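Local coordinates for cysteine hydrolase (Staphylococcus aureus, PDB 6KUA), which hydrolyses nicotinamide to nicotinic acid and ammonia as a nicotinamidase of the isochorismatase-like cysteine hydrolase family, at residues G149-S161 with L171-Q184. Residues are numbered along the deposited sequence; the frame is centred on the assembly and turned at random.
Sequences GYKISVPAEGVAS and LAHFKNSLGAEVEQ
The Phe174 ring meets the side chain of Val154 obliquely through its CD2 and CE2 atoms, and the two side chains cross at about a right angle. CG1 of Val154, anti to the backbone N (chi1 -174°), comes within 3.9 Å of Phe174 CE2, while Leu139 and Ala142 of helix 137-147 also touch Phe174. The neighbouring His173 ring has CB of Ser177 over one face, offset toward the rim, and stacks with Trp169 of the same helix; its NE2 is hydrogen-bonded to His140 of the second subunit. One turn earlier in the helix, Leu171 sends its two methyls to Ala156 and Val159: CD1 lies 3.7 Å from Ala156 CB, and CD2 passes Val159 CG2.

Strand 151-160 is one of the two edge strands, within this chain, of the parallel sheet in this isochorismatase-like alpha/beta fold, hydrogen-bonded on its other side to strand 126-132. Helix 164-176 packs against the sheet, and after Gly179, whose positive phi ends the helical run, the chain returns parallel to the strand as an extended tail, in the manner of a beta-alpha-beta crossover but joined by a single bridge, Ser153 with Glu181. Here Glu181 N donates to Ile152 O (3.0 Å) in the carbonyl plane, and Val154 N donates to Glu181 O (3.0 Å). Ile152 CG2 rests on Ala180 CB at 3.7 Å. Beyond the bridge, Glu183 N stands 4.3 Å from Val154 O and instead donates to a water that also donates to Glu181 O and bonds Ser153 OG. Val154 O receives a CA-H...O contact from Val182 CA, with Val182 CG1 packed against the same oxygen. Pairing resumes where Ala156 N donates to Glu183 O (3.1 Å), with the donor tilted 24° out of the carbonyl plane, and the bent Gln184 side chain brings its amide beside Ala156 CB.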
loop_
_atom_site.group_PDB
_atom_site.type_symbol
_atom_site.label_atom_id
_atom_site.label_comp_id
_atom_site.label_asym_id
_atom_site.label_seq_id
_atom_site.Cartn_x
_atom_site.Cartn_y
_atom_site.Cartn_z
ATOM N N GLY A 149 -6.328 7.505 7.419
ATOM C CA GLY A 149 -7.591 7.952 7.977
ATOM C C GLY A 149 -7.748 7.749 9.466
ATOM O O GLY A 149 -8.873 7.745 9.952
ATOM N N TYR A 150 -6.656 7.557 10.203
ATOM C CA TYR A 150 -6.714 7.491 11.654
ATOM C C TYR A 150 -6.764 8.882 12.250
ATOM O O TYR A 150 -6.126 9.810 11.743
ATOM C CB TYR A 150 -5.493 6.760 12.210
ATOM C CG TYR A 150 -5.518 5.310 11.904
ATOM C CD1 TYR A 150 -6.235 4.434 12.701
ATOM C CD2 TYR A 150 -4.852 4.807 10.794
ATOM C CE1 TYR A 150 -6.290 3.104 12.414
ATOM C CE2 TYR A 150 -4.881 3.461 10.498
ATOM C CZ TYR A 150 -5.595 2.611 11.315
ATOM O OH TYR A 150 -5.642 1.272 11.027
ATOM N N LYS A 151 -7.511 9.020 13.342
ATOM C CA LYS A 151 -7.364 10.197 14.188
ATOM C C LYS A 151 -6.073 10.052 14.974
ATOM O O LYS A 151 -5.702 8.946 15.371
ATOM C CB LYS A 151 -8.560 10.346 15.140
ATOM C CG LYS A 151 -9.936 10.135 14.486
ATOM C CD LYS A 151 -11.087 10.198 15.517
ATOM C CE LYS A 151 -12.458 10.013 14.846
ATOM N NZ LYS A 151 -13.605 9.963 15.835
ATOM N N ILE A 152 -5.371 11.162 15.182
ATOM C CA ILE A 152 -3.977 11.134 15.609
ATOM C C ILE A 152 -3.784 12.022 16.828
ATOM O O ILE A 152 -4.233 13.171 16.847
ATOM C CB ILE A 152 -3.032 11.605 14.490
ATOM C CG1 ILE A 152 -3.127 10.681 13.271
ATOM C CG2 ILE A 152 -1.615 11.680 15.020
ATOM C CD1 ILE A 152 -2.389 11.225 12.066
ATOM N N SER A 153 -3.042 11.516 17.812
ATOM C CA SER A 153 -2.612 12.313 18.948
ATOM C C SER A 153 -1.114 12.147 19.129
ATOM O O SER A 153 -0.611 11.019 19.211
ATOM C CB SER A 153 -3.372 11.907 20.224
ATOM O OG SER A 153 -3.063 12.788 21.287
ATOM N N VAL A 154 -0.392 13.262 19.158
ATOM C CA VAL A 154 1.035 13.203 19.470
ATOM C C VAL A 154 1.327 14.165 20.614
ATOM O O VAL A 154 1.540 15.367 20.379
ATOM C CB VAL A 154 1.914 13.525 18.250
ATOM C CG1 VAL A 154 3.376 13.300 18.609
ATOM C CG2 VAL A 154 1.520 12.661 17.058
ATOM N N PRO A 155 1.341 13.686 21.857
ATOM C CA PRO A 155 1.587 14.582 22.995
ATOM C C PRO A 155 3.030 15.050 22.984
ATOM O O PRO A 155 3.952 14.244 22.862
ATOM C CB PRO A 155 1.287 13.703 24.216
ATOM C CG PRO A 155 1.512 12.314 23.738
ATOM C CD PRO A 155 1.058 12.308 22.287
ATOM N N ALA A 156 3.223 16.363 23.102
ATOM C CA ALA A 156 4.574 16.904 23.021
ATOM C C ALA A 156 5.466 16.382 24.140
ATOM O O ALA A 156 6.689 16.352 23.981
ATOM C CB ALA A 156 4.524 18.431 23.048
ATOM N N GLU A 157 4.881 15.971 25.266
ATOM C CA GLU A 157 5.637 15.368 26.360
ATOM C C GLU A 157 6.038 13.925 26.076
ATOM O O GLU A 157 6.794 13.343 26.863
ATOM C CB GLU A 157 4.803 15.407 27.647
ATOM C CG GLU A 157 5.085 16.565 28.592
ATOM C CD GLU A 157 4.765 16.202 30.055
ATOM O OE1 GLU A 157 5.697 15.793 30.803
ATOM O OE2 GLU A 157 3.576 16.314 30.447
ATOM N N GLY A 158 5.533 13.329 24.993
ATOM C CA GLY A 158 5.742 11.922 24.728
ATOM C C GLY A 158 6.668 11.629 23.568
ATOM O O GLY A 158 6.884 10.457 23.235
ATOM N N VAL A 159 7.242 12.670 22.959
ATOM C CA VAL A 159 8.141 12.519 21.822
ATOM C C VAL A 159 9.363 13.412 22.026
ATOM O O VAL A 159 9.318 14.398 22.763
ATOM C CB VAL A 159 7.431 12.856 20.487
ATOM C CG1 VAL A 159 6.383 11.783 20.145
ATOM C CG2 VAL A 159 6.772 14.239 20.569
ATOM N N ALA A 160 10.467 13.059 21.357
ATOM C CA ALA A 160 11.697 13.841 21.446
ATOM C C ALA A 160 12.537 13.679 20.188
ATOM O O ALA A 160 12.463 12.665 19.493
ATOM C CB ALA A 160 12.534 13.439 22.660
ATOM N N SER A 161 13.384 14.679 19.929
ATOM C CA SER A 161 14.367 14.591 18.855
ATOM C C SER A 161 15.699 15.180 19.309
ATOM O O SER A 161 15.761 15.995 20.232
ATOM C CB SER A 161 13.891 15.322 17.590
ATOM O OG SER A 161 14.821 15.139 16.539
ATOM N N LEU A 171 5.944 19.167 15.471
ATOM C CA LEU A 171 4.754 19.322 16.301
ATOM C C LEU A 171 3.735 20.233 15.629
ATOM O O LEU A 171 2.530 19.972 15.699
ATOM C CB LEU A 171 5.126 19.846 17.692
ATOM C CG LEU A 171 5.888 18.874 18.614
ATOM C CD1 LEU A 171 6.241 19.537 19.930
ATOM C CD2 LEU A 171 5.111 17.588 18.869
ATOM N N ALA A 172 4.198 21.304 14.964
ATOM C CA ALA A 172 3.269 22.169 14.243
ATOM C C ALA A 172 2.734 21.483 12.992
ATOM O O ALA A 172 1.556 21.624 12.662
ATOM C CB ALA A 172 3.934 23.505 13.875
ATOM N N HIS A 173 3.592 20.740 12.283
ATOM C CA HIS A 173 3.125 19.936 11.160
ATOM C C HIS A 173 2.008 18.995 11.593
ATOM O O HIS A 173 0.943 18.951 10.965
ATOM C CB HIS A 173 4.292 19.153 10.553
ATOM C CG HIS A 173 3.952 18.454 9.275
ATOM N ND1 HIS A 173 3.907 19.104 8.060
ATOM C CD2 HIS A 173 3.632 17.160 9.021
ATOM C CE1 HIS A 173 3.600 18.238 7.109
ATOM N NE2 HIS A 173 3.412 17.053 7.666
ATOM N N PHE A 174 2.216 18.255 12.692
ATOM C CA PHE A 174 1.167 17.343 13.152
ATOM C C PHE A 174 -0.139 18.095 13.381
ATOM O O PHE A 174 -1.217 17.621 13.007
ATOM C CB PHE A 174 1.579 16.622 14.443
ATOM C CG PHE A 174 2.860 15.849 14.357
ATOM C CD1 PHE A 174 3.271 15.253 13.173
ATOM C CD2 PHE A 174 3.655 15.698 15.493
ATOM C CE1 PHE A 174 4.471 14.520 13.119
ATOM C CE2 PHE A 174 4.861 14.986 15.447
ATOM C CZ PHE A 174 5.273 14.397 14.257
ATOM N N LYS A 175 -0.053 19.286 13.977
ATOM C CA LYS A 175 -1.247 20.058 14.307
ATOM C C LYS A 175 -1.870 20.678 13.059
ATOM O O LYS A 175 -3.074 20.538 12.826
ATOM C CB LYS A 175 -0.876 21.130 15.335
ATOM C CG LYS A 175 -2.036 21.973 15.896
ATOM C CD LYS A 175 -1.510 22.923 16.994
ATOM C CE LYS A 175 -2.287 24.247 17.048
ATOM N NZ LYS A 175 -1.853 25.201 15.975
ATOM N N ASN A 176 -1.063 21.334 12.218
ATOM C CA ASN A 176 -1.598 22.183 11.158
ATOM C C ASN A 176 -1.859 21.437 9.851
ATOM O O ASN A 176 -2.776 21.808 9.114
ATOM C CB ASN A 176 -0.646 23.370 10.902
ATOM C CG ASN A 176 -0.334 24.163 12.187
ATOM O OD1 ASN A 176 -1.215 24.397 12.996
ATOM N ND2 ASN A 176 0.920 24.548 12.375
ATOM N N SER A 177 -1.080 20.407 9.529
ATOM C CA SER A 177 -1.321 19.630 8.314
ATOM C C SER A 177 -2.021 18.300 8.552
ATOM O O SER A 177 -2.761 17.843 7.671
ATOM C CB SER A 177 -0.001 19.369 7.578
ATOM O OG SER A 177 0.612 20.586 7.213
ATOM N N LEU A 178 -1.774 17.642 9.689
ATOM C CA LEU A 178 -2.332 16.315 9.912
ATOM C C LEU A 178 -3.575 16.329 10.795
ATOM O O LEU A 178 -4.119 15.259 11.079
ATOM C CB LEU A 178 -1.282 15.372 10.515
ATOM C CG LEU A 178 0.077 15.293 9.801
ATOM C CD1 LEU A 178 0.843 14.066 10.263
ATOM C CD2 LEU A 178 -0.093 15.283 8.287
ATOM N N GLY A 179 -4.032 17.498 11.232
ATOM C CA GLY A 179 -5.220 17.570 12.070
ATOM C C GLY A 179 -5.087 16.789 13.360
ATOM O O GLY A 179 -6.065 16.205 13.832
ATOM N N ALA A 180 -3.897 16.757 13.938
ATOM C CA ALA A 180 -3.639 15.931 15.107
ATOM C C ALA A 180 -3.792 16.758 16.372
ATOM O O ALA A 180 -3.448 17.943 16.401
ATOM C CB ALA A 180 -2.232 15.317 15.066
ATOM N N GLU A 181 -4.317 16.129 17.413
ATOM C CA GLU A 181 -4.270 16.718 18.745
ATOM C C GLU A 181 -2.834 16.662 19.272
ATOM O O GLU A 181 -2.243 15.582 19.404
ATOM C CB GLU A 181 -5.235 15.982 19.674
ATOM C CG GLU A 181 -5.111 16.371 21.138
ATOM C CD GLU A 181 -5.843 15.408 22.066
ATOM O OE1 GLU A 181 -5.746 15.580 23.301
ATOM O OE2 GLU A 181 -6.512 14.479 21.560
ATOM N N VAL A 182 -2.252 17.823 19.541
ATOM C CA VAL A 182 -0.892 17.918 20.064
ATOM C C VAL A 182 -0.990 18.716 21.362
ATOM O O VAL A 182 -1.033 19.952 21.341
ATOM C CB VAL A 182 0.076 18.564 19.060
ATOM C CG1 VAL A 182 1.486 18.674 19.646
ATOM C CG2 VAL A 182 0.124 17.748 17.765
ATOM N N GLU A 183 -1.050 18.019 22.495
ATOM C CA GLU A 183 -1.220 18.673 23.790
ATOM C C GLU A 183 0.141 19.037 24.381
ATOM O O GLU A 183 1.051 18.205 24.412
ATOM C CB GLU A 183 -1.994 17.767 24.748
ATOM C CG GLU A 183 -3.080 18.480 25.534
ATOM C CD GLU A 183 -3.362 17.820 26.873
ATOM O OE1 GLU A 183 -2.957 16.646 27.049
ATOM O OE2 GLU A 183 -3.985 18.477 27.746
ATOM N N GLN A 184 0.276 20.280 24.848
ATOM C CA GLN A 184 1.540 20.753 25.425
ATOM C C GLN A 184 1.655 20.403 26.910
ATOM O O GLN A 184 0.678 20.486 27.662
ATOM C CB GLN A 184 1.687 22.268 25.237
ATOM C CG GLN A 184 1.953 22.708 23.799
ATOM C CD GLN A 184 3.309 22.238 23.269
ATOM O OE1 GLN A 184 4.300 22.185 24.008
ATOM N NE2 GLN A 184 3.354 21.896 21.980
HETATM O O HOH W 1 -1.920 15.089 22.334
HETATM O O HOH W 2 1.998 16.526 25.971
#